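Local coordinates for protein VAPBC49 (Mycobacterium tuberculosis, PDB 5AF3) that is possibly the antitoxin of a type II toxin-antitoxin system, with VapC45 as its cognate toxin, and contains a putative helix-turn-helix DNA-binding domain, at residues L98-K103 against A127-E132; E121-F126 against L138-L143. All blocks are in the same frame, centred on the assembly; numbering follows the deposited sequence.

Contact 1: L98-K103 against A127-E132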
loop_
_atom_site.group_PDB
_atom_site.type_symbol
_atom_site.label_atom_id
_atom_site.label_comp_id
_atom_site.label_asym_id
_atom_site.label_seq_id
_atom_site.Cartn_x
_atom_site.Cartn_y
_atom_site.Cartn_z
ATOM N N LEU A 98 -23.818 -11.158 10.119
ATOM C CA LEU A 98 -24.075 -9.707 10.154
ATOM C C LEU A 98 -25.516 -9.402 10.658
ATOM O O LEU A 98 -25.683 -8.590 11.561
ATOM C CB LEU A 98 -23.802 -9.094 8.790
ATOM C CG LEU A 98 -22.385 -9.305 8.235
ATOM C CD1 LEU A 98 -22.246 -8.560 6.941
ATOM C CD2 LEU A 98 -21.345 -8.822 9.216
ATOM N N ASP A 99 -26.516 -10.101 10.122
ATOM C CA ASP A 99 -27.914 -10.003 10.616
ATOM C C ASP A 99 -27.973 -10.223 12.118
ATOM O O ASP A 99 -28.598 -9.454 12.843
ATOM C CB ASP A 99 -28.841 -11.006 9.902
ATOM C CG ASP A 99 -29.076 -10.674 8.413
ATOM O OD1 ASP A 99 -28.845 -9.522 7.973
ATOM O OD2 ASP A 99 -29.509 -11.581 7.667
ATOM N N TRP A 100 -27.300 -11.269 12.604
ATOM C CA TRP A 100 -27.275 -11.561 14.033
ATOM C C TRP A 100 -26.653 -10.430 14.823
ATOM O O TRP A 100 -27.219 -9.990 15.813
ATOM C CB TRP A 100 -26.585 -12.945 14.329
ATOM C CG TRP A 100 -26.360 -13.236 15.799
ATOM C CD1 TRP A 100 -25.222 -13.007 16.495
ATOM C CD2 TRP A 100 -27.303 -13.787 16.743
ATOM N NE1 TRP A 100 -25.378 -13.399 17.807
ATOM C CE2 TRP A 100 -26.653 -13.855 17.991
ATOM C CE3 TRP A 100 -28.637 -14.186 16.660
ATOM C CZ2 TRP A 100 -27.276 -14.359 19.158
ATOM C CZ3 TRP A 100 -29.270 -14.676 17.834
ATOM C CH2 TRP A 100 -28.582 -14.763 19.042
ATOM N N LEU A 101 -25.515 -9.910 14.349
ATOM C CA LEU A 101 -24.847 -8.778 14.988
ATOM C C LEU A 101 -25.752 -7.534 15.054
ATOM O O LEU A 101 -25.822 -6.865 16.098
ATOM C CB LEU A 101 -23.551 -8.415 14.227
ATOM C CG LEU A 101 -22.293 -9.145 14.581
ATOM C CD1 LEU A 101 -21.254 -8.897 13.435
ATOM C CD2 LEU A 101 -21.840 -8.584 15.936
ATOM N N ILE A 102 -26.430 -7.240 13.955
ATOM C CA ILE A 102 -27.322 -6.084 13.942
ATOM C C ILE A 102 -28.448 -6.297 14.980
ATOM O O ILE A 102 -28.752 -5.392 15.773
ATOM C CB ILE A 102 -27.888 -5.811 12.584
ATOM C CG1 ILE A 102 -26.760 -5.289 11.658
ATOM C CG2 ILE A 102 -28.994 -4.725 12.685
ATOM C CD1 ILE A 102 -27.099 -5.383 10.195
ATOM N N LYS A 103 -29.015 -7.502 14.991
ATOM C CA LYS A 103 -30.120 -7.835 15.935
ATOM C C LYS A 103 -29.717 -7.675 17.399
ATOM O O LYS A 103 -30.570 -7.371 18.242
ATOM C CB LYS A 103 -30.660 -9.242 15.667
ATOM C CG LYS A 103 -31.357 -9.437 14.343
ATOM C CD LYS A 103 -31.637 -10.912 14.135
ATOM C CE LYS A 103 -32.336 -11.148 12.852
ATOM N NZ LYS A 103 -32.692 -12.605 12.798
ATOM N N ALA A 127 -22.531 -18.872 16.671
ATOM C CA ALA A 127 -21.867 -20.030 16.068
ATOM C C ALA A 127 -22.157 -21.296 16.887
ATOM O O ALA A 127 -22.208 -22.378 16.323
ATOM C CB ALA A 127 -20.380 -19.787 15.990
ATOM N N GLU A 128 -22.363 -21.131 18.195
ATOM C CA GLU A 128 -22.637 -22.263 19.102
ATOM C C GLU A 128 -23.834 -23.040 18.610
ATOM O O GLU A 128 -23.787 -24.267 18.466
ATOM C CB GLU A 128 -22.982 -21.753 20.475
ATOM C CG GLU A 128 -21.860 -21.398 21.352
ATOM C CD GLU A 128 -22.387 -21.188 22.739
ATOM O OE1 GLU A 128 -22.828 -20.049 23.030
ATOM O OE2 GLU A 128 -22.421 -22.180 23.500
ATOM N N ARG A 129 -24.911 -22.317 18.315
ATOM C CA ARG A 129 -26.147 -22.932 17.863
ATOM C C ARG A 129 -26.121 -23.338 16.388
ATOM O O ARG A 129 -27.030 -24.014 15.903
ATOM C CB ARG A 129 -27.310 -21.964 18.110
ATOM C CG ARG A 129 -27.119 -20.613 17.435
ATOM C CD ARG A 129 -28.000 -19.534 18.030
ATOM N NE ARG A 129 -28.304 -18.444 17.086
ATOM C CZ ARG A 129 -29.093 -18.557 16.023
ATOM N NH1 ARG A 129 -29.657 -19.721 15.729
ATOM N NH2 ARG A 129 -29.328 -17.499 15.246
ATOM N N SER A 130 -25.083 -22.916 15.670
ATOM C CA SER A 130 -25.014 -23.111 14.232
ATOM C C SER A 130 -24.610 -24.531 13.816
ATOM O O SER A 130 -24.995 -24.978 12.743
ATOM C CB SER A 130 -24.068 -22.089 13.593
ATOM O OG SER A 130 -24.767 -20.847 13.388
ATOM N N GLY A 131 -23.846 -25.227 14.641
ATOM C CA GLY A 131 -23.356 -26.546 14.204
ATOM C C GLY A 131 -21.867 -26.439 13.949
ATOM O O GLY A 131 -21.417 -25.513 13.270
ATOM N N GLU A 132 -21.097 -27.364 14.505
ATOM C CA GLU A 132 -19.632 -27.312 14.362
ATOM C C GLU A 132 -19.219 -27.413 12.890
ATOM O O GLU A 132 -19.649 -28.323 12.194
ATOM C CB GLU A 132 -18.976 -28.410 15.190
ATOM C CG GLU A 132 -17.492 -28.571 14.937
ATOM C CD GLU A 132 -16.827 -29.476 15.965
ATOM O OE1 GLU A 132 -17.321 -30.624 16.176
ATOM O OE2 GLU A 132 -15.803 -29.037 16.556
#

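Contact 2: E121-F126 against L138-L143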
loop_
_atom_site.group_PDB
_atom_site.type_symbol
_atom_site.label_atom_id
_atom_site.label_comp_id
_atom_site.label_asym_id
_atom_site.label_seq_id
_atom_site.Cartn_x
_atom_site.Cartn_y
_atom_site.Cartn_z
ATOM N N GLU A 121 -18.302 -11.987 21.895
ATOM C CA GLU A 121 -19.248 -12.780 22.704
ATOM C C GLU A 121 -20.562 -12.986 21.973
ATOM O O GLU A 121 -21.069 -14.112 21.934
ATOM C CB GLU A 121 -19.438 -12.163 24.094
ATOM C CG GLU A 121 -20.360 -12.951 25.004
ATOM C CD GLU A 121 -20.642 -12.235 26.328
ATOM O OE1 GLU A 121 -19.927 -11.252 26.664
ATOM O OE2 GLU A 121 -21.600 -12.654 27.028
ATOM N N VAL A 122 -21.098 -11.930 21.338
ATOM C CA VAL A 122 -22.312 -12.068 20.524
ATOM C C VAL A 122 -22.128 -13.111 19.391
ATOM O O VAL A 122 -22.974 -13.995 19.149
ATOM C CB VAL A 122 -22.775 -10.653 19.948
ATOM C CG1 VAL A 122 -23.843 -10.805 18.928
ATOM C CG2 VAL A 122 -23.222 -9.693 21.111
ATOM N N LEU A 123 -21.003 -13.021 18.687
ATOM C CA LEU A 123 -20.778 -13.944 17.583
ATOM C C LEU A 123 -20.587 -15.382 18.037
ATOM O O LEU A 123 -21.023 -16.313 17.387
ATOM C CB LEU A 123 -19.551 -13.489 16.793
ATOM C CG LEU A 123 -19.871 -12.253 15.937
ATOM C CD1 LEU A 123 -18.490 -11.652 15.547
ATOM C CD2 LEU A 123 -20.744 -12.539 14.735
ATOM N N TRP A 124 -19.874 -15.544 19.131
ATOM C CA TRP A 124 -19.694 -16.867 19.716
ATOM C C TRP A 124 -21.060 -17.580 19.912
ATOM O O TRP A 124 -21.250 -18.713 19.443
ATOM C CB TRP A 124 -18.905 -16.747 21.010
ATOM C CG TRP A 124 -18.893 -17.992 21.761
ATOM C CD1 TRP A 124 -18.383 -19.187 21.353
ATOM C CD2 TRP A 124 -19.443 -18.205 23.065
ATOM N NE1 TRP A 124 -18.568 -20.138 22.332
ATOM C CE2 TRP A 124 -19.223 -19.562 23.391
ATOM C CE3 TRP A 124 -20.107 -17.378 23.992
ATOM C CZ2 TRP A 124 -19.623 -20.113 24.612
ATOM C CZ3 TRP A 124 -20.509 -17.926 25.202
ATOM C CH2 TRP A 124 -20.261 -19.285 25.499
ATOM N N ARG A 125 -21.983 -16.882 20.571
ATOM C CA ARG A 125 -23.357 -17.353 20.824
ATOM C C ARG A 125 -24.064 -17.822 19.544
ATOM O O ARG A 125 -24.747 -18.859 19.543
ATOM C CB ARG A 125 -24.187 -16.243 21.485
ATOM C CG ARG A 125 -23.775 -15.898 22.897
ATOM C CD ARG A 125 -24.849 -15.052 23.632
ATOM N NE ARG A 125 -24.429 -13.659 23.907
ATOM C CZ ARG A 125 -25.007 -12.564 23.405
ATOM N NH1 ARG A 125 -26.047 -12.648 22.557
ATOM N NH2 ARG A 125 -24.529 -11.366 23.752
ATOM N N PHE A 126 -23.886 -17.066 18.451
ATOM C CA PHE A 126 -24.441 -17.420 17.157
ATOM C C PHE A 126 -23.846 -18.741 16.625
ATOM O O PHE A 126 -24.562 -19.623 16.188
ATOM C CB PHE A 126 -24.158 -16.263 16.178
ATOM C CG PHE A 126 -24.741 -16.438 14.837
ATOM C CD1 PHE A 126 -26.123 -16.527 14.671
ATOM C CD2 PHE A 126 -23.920 -16.465 13.699
ATOM C CE1 PHE A 126 -26.669 -16.685 13.448
ATOM C CE2 PHE A 126 -24.467 -16.622 12.470
ATOM C CZ PHE A 126 -25.854 -16.723 12.330
ATOM N N LEU A 138 -17.711 -21.250 10.693
ATOM C CA LEU A 138 -16.442 -20.936 10.003
ATOM C C LEU A 138 -16.192 -19.440 9.955
ATOM O O LEU A 138 -15.050 -19.015 10.163
ATOM C CB LEU A 138 -16.398 -21.507 8.610
ATOM C CG LEU A 138 -16.463 -23.040 8.571
ATOM C CD1 LEU A 138 -16.663 -23.417 7.081
ATOM C CD2 LEU A 138 -15.280 -23.744 9.221
ATOM N N VAL A 139 -17.241 -18.662 9.685
ATOM C CA VAL A 139 -17.131 -17.171 9.807
ATOM C C VAL A 139 -16.603 -16.811 11.196
ATOM O O VAL A 139 -15.571 -16.107 11.364
ATOM C CB VAL A 139 -18.507 -16.475 9.524
ATOM C CG1 VAL A 139 -18.487 -14.968 9.951
ATOM C CG2 VAL A 139 -18.883 -16.609 8.075
ATOM N N VAL A 140 -17.292 -17.311 12.227
ATOM C CA VAL A 140 -17.006 -16.893 13.592
ATOM C C VAL A 140 -15.603 -17.371 14.056
ATOM O O VAL A 140 -14.903 -16.645 14.772
ATOM C CB VAL A 140 -18.124 -17.332 14.562
ATOM C CG1 VAL A 140 -17.739 -17.099 16.006
ATOM C CG2 VAL A 140 -19.398 -16.608 14.205
ATOM N N ARG A 141 -15.216 -18.591 13.652
ATOM C CA ARG A 141 -13.866 -19.097 13.929
ATOM C C ARG A 141 -12.777 -18.265 13.270
ATOM O O ARG A 141 -11.659 -18.188 13.791
ATOM C CB ARG A 141 -13.736 -20.578 13.527
ATOM C CG ARG A 141 -14.243 -21.511 14.649
ATOM C CD ARG A 141 -14.681 -22.899 14.162
ATOM N NE ARG A 141 -13.843 -23.479 13.096
ATOM C CZ ARG A 141 -13.995 -24.712 12.595
ATOM N NH1 ARG A 141 -14.959 -25.519 13.042
ATOM N NH2 ARG A 141 -13.183 -25.148 11.629
ATOM N N GLY A 142 -13.116 -17.616 12.169
ATOM C CA GLY A 142 -12.176 -16.716 11.486
ATOM C C GLY A 142 -11.929 -15.438 12.291
ATOM O O GLY A 142 -10.877 -14.798 12.163
ATOM N N LEU A 143 -12.904 -15.064 13.124
ATOM C CA LEU A 143 -12.869 -13.804 13.864
ATOM C C LEU A 143 -12.385 -13.844 15.300
ATOM O O LEU A 143 -11.786 -12.866 15.783
ATOM C CB LEU A 143 -14.297 -13.169 13.827
ATOM C CG LEU A 143 -14.774 -12.724 12.458
ATOM C CD1 LEU A 143 -16.261 -12.374 12.471
ATOM C CD2 LEU A 143 -13.931 -11.520 12.016
#

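Contact 1: L98-K103 against A127-E132
The guanidinium group of Arg129 reaches over one face of the Trp100 indole, and this single pair makes up the whole contact. It meets the six-membered half of the ring: Arg129 NH2 lies 3.7 Å from Trp100 CE3, and Arg129 NE is 4.0 Å from Trp100 CZ3. The approach is off-centre, since Arg129 NE stands 3.9 Å above the indole plane but toward its rim. The two planes are 54° apart, so the arginine does not lie flat on the tryptophan; it tips the edge carrying NE and NH2 toward the ring, with CE3 close to the guanidinium plane.

The side chains bridge a wide backbone separation, the Trp100 CA and Arg129 CA atoms being 12.0 Å apart. Trp100 holds CG anti to its backbone N (chi1 172°), which carries the indole out toward helix 115-130. Arg129 places CG between its backbone N and carbonyl carbon (chi1 57°) and then runs extended to NE, which carries the charged end across to the indole.

Farther out, the indole is held by helix 115-130: Trp100 NE1 hydrogen-bonds to Val122 O, and its ring stacks with Phe126, on the same side as Arg129. Ser130 OG hydrogen-bonds to Phe126 O and Asp136 OD2, and Gly131, with positive phi, leaves the helix just beyond. The pair thus bridges helix 95-105 and the C-terminal end of helix 115-130 at the surface, with helix 135-143 following directly after the turn.

Contact 2: E121-F126 against L138-L143
The carbonyl oxygen of Leu123 is straddled by the two methyl groups of Val140, with Val140 CG1 and CG2 each 3.6 Å from Leu123 O. Val140 has CG1 anti to its backbone N (chi1 171°) and CG2 anti to its carbonyl carbon, and this rotation presents both branches to the facing helix. The same methyls pack against the start of the leucine side chain, Leu123 CB to Val140 CG2 being 4.1 Å. Val140 CG1 extends the contact along the backbone, 4.1 Å from Trp124 N.

One turn farther along, Leu143 meets the outer end of the same leucine. The two side chains cross at an angle and touch through Leu123 CD1 and Leu143 CD1, 3.9 Å apart. No hydrogen bond joins the segments, and the buried interface is van der Waals packing of methyl groups on the Leu123 backbone and side chain.

Helix 95-105 covers the other branch of Leu123 through Leu101, while the Trp124 side chain sets off away from segment 138-143 and its ring stacks with Tyr151 of strand 150-153. The axes of the two short helical segments approach to 9.4 Å, with 149° between their N-to-C directions, the arrangement of an antiparallel helical hairpin, formed here by helices 115-130 and 135-143 and the short turn between them.

In the fold
Contacts 1 and 2 lie with their centres 7 Å apart, on the same side of the chain's centre, and share helix 115-130. Their segments alternate along the sequence: 98-103, 121-126, 127-132, then 138-143. Helix 115-130 therefore faces helix 95-105 in contact 1 and helix 135-143 in contact 2. The two contacts also touch directly, with Ala127 CB 3.6 Å from Val140 CB. Together they tie three consecutive helices into one bundle, with a tryptophan-arginine pair near the surface and aliphatic packing beneath. Neither contact involves the other chain of the assembly.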